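Lipoprotein (Clostridium difficile, PDB 4OTE) probably binds methionine as the substrate-binding lipoprotein of a bacterial uptake system. Local coordinates at residues K208-E211 with K212-V215. Numbering follows the deposited sequence.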
loop_
_atom_site.group_PDB
_atom_site.type_symbol
_atom_site.label_atom_id
_atom_site.label_comp_id
_atom_site.label_asym_id
_atom_site.label_seq_id
_atom_site.Cartn_x
_atom_site.Cartn_y
_atom_site.Cartn_z
ATOM N N LYS A 208 -1.093 -23.373 0.540
ATOM C CA LYS A 208 -2.445 -22.853 0.333
ATOM C C LYS A 208 -3.470 -23.403 1.327
ATOM O O LYS A 208 -4.295 -22.653 1.841
ATOM C CB LYS A 208 -2.904 -23.160 -1.102
ATOM C CG LYS A 208 -4.325 -22.713 -1.426
ATOM C CD LYS A 208 -4.644 -22.775 -2.917
ATOM C CE LYS A 208 -5.343 -24.065 -3.332
ATOM N NZ LYS A 208 -4.398 -25.137 -3.741
ATOM N N ASP A 209 -3.415 -24.705 1.589
ATOM C CA ASP A 209 -4.385 -25.366 2.466
ATOM C C ASP A 209 -3.823 -25.707 3.854
ATOM O O ASP A 209 -4.440 -26.474 4.593
ATOM C CB ASP A 209 -4.914 -26.644 1.790
ATOM C CG ASP A 209 -5.688 -26.362 0.499
ATOM O OD1 ASP A 209 -6.227 -25.244 0.337
ATOM O OD2 ASP A 209 -5.768 -27.274 -0.356
ATOM N N SER A 210 -2.674 -25.133 4.215
ATOM C CA SER A 210 -2.043 -25.419 5.511
ATOM C C SER A 210 -2.780 -24.732 6.657
ATOM O O SER A 210 -3.416 -23.693 6.465
ATOM C CB SER A 210 -0.579 -24.973 5.514
ATOM O OG SER A 210 -0.469 -23.562 5.585
ATOM N N GLU A 211 -2.673 -25.310 7.851
ATOM C CA GLU A 211 -3.381 -24.791 9.014
ATOM C C GLU A 211 -2.865 -23.418 9.459
ATOM O O GLU A 211 -3.638 -22.605 9.962
ATOM C CB GLU A 211 -3.335 -25.778 10.187
ATOM C CG GLU A 211 -4.177 -25.311 11.372
ATOM C CD GLU A 211 -4.603 -26.426 12.305
ATOM O OE1 GLU A 211 -3.756 -27.277 12.657
ATOM O OE2 GLU A 211 -5.790 -26.440 12.697
ATOM N N LYS A 212 -1.572 -23.162 9.277
ATOM C CA LYS A 212 -0.979 -21.890 9.696
ATOM C C LYS A 212 -1.547 -20.717 8.901
ATOM O O LYS A 212 -1.852 -19.667 9.466
ATOM C CB LYS A 212 0.543 -21.930 9.568
ATOM C CG LYS A 212 1.214 -22.860 10.566
ATOM C CD LYS A 212 2.728 -22.825 10.428
ATOM C CE LYS A 212 3.392 -23.687 11.488
ATOM N NZ LYS A 212 4.873 -23.553 11.470
ATOM N N ILE A 213 -1.695 -20.905 7.594
ATOM C CA ILE A 213 -2.259 -19.871 6.726
ATOM C C ILE A 213 -3.737 -19.700 7.055
ATOM O O ILE A 213 -4.257 -18.583 7.103
ATOM C CB ILE A 213 -2.065 -20.230 5.236
ATOM C CG1 ILE A 213 -0.572 -20.245 4.884
ATOM C CG2 ILE A 213 -2.813 -19.264 4.325
ATOM C CD1 ILE A 213 0.156 -18.946 5.168
ATOM N N LYS A 214 -4.396 -20.824 7.294
ATOM C CA LYS A 214 -5.791 -20.849 7.701
ATOM C C LYS A 214 -6.016 -20.084 9.008
ATOM O O LYS A 214 -6.954 -19.288 9.111
ATOM C CB LYS A 214 -6.224 -22.301 7.856
ATOM C CG LYS A 214 -7.702 -22.521 8.053
ATOM C CD LYS A 214 -7.994 -24.013 8.014
ATOM C CE LYS A 214 -8.840 -24.442 9.194
ATOM N NZ LYS A 214 -10.161 -23.760 9.187
ATOM N N VAL A 215 -5.156 -20.321 9.997
ATOM C CA VAL A 215 -5.239 -19.614 11.280
ATOM C C VAL A 215 -5.052 -18.108 11.088
ATOM O O VAL A 215 -5.788 -17.312 11.660
ATOM C CB VAL A 215 -4.210 -20.154 12.306
ATOM C CG1 VAL A 215 -3.948 -19.151 13.428
ATOM C CG2 VAL A 215 -4.688 -21.477 12.888
#
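The hydroxyl of Ser210 lies against the CG1 methylene of the ethyl branch of Ile213, OG 3.4 Å from CG1, at the start of helix 211-220. Ser210 occupies the N-cap position, and a chi1 of 74° tucks OG between its own backbone N and carbonyl carbon, facing Ile213; the same OG is hydrogen-bonded to the carbonyl oxygen of Asp207, which ties the cap to the preceding loop. The first helical turns close through the backbone: Lys214 N donates to Ser210 O (3.1 Å), and Val215 N to Glu211 O (2.7 Å). Val215 CG2 also rests beside Glu211 O at 3.3 Å. One turn apart, the Glu211 and Val215 side chains run obliquely past each other, with CG and CG2 meeting loosely at 4.2 Å. OE1 of Glu211 is hydrogen-bonded to the hydroxyl of Tyr32, while Lys212, extended beyond CG, hydrogen-bonds through NZ to the carbonyl oxygen of Lys6. Ile213 and Val215 are buried, whereas Lys214 stays exposed. The helix start follows the loop after strand 199-204 and is joined by side chains to the beginning of strand 6-12 and the loop leading into strand 33-39.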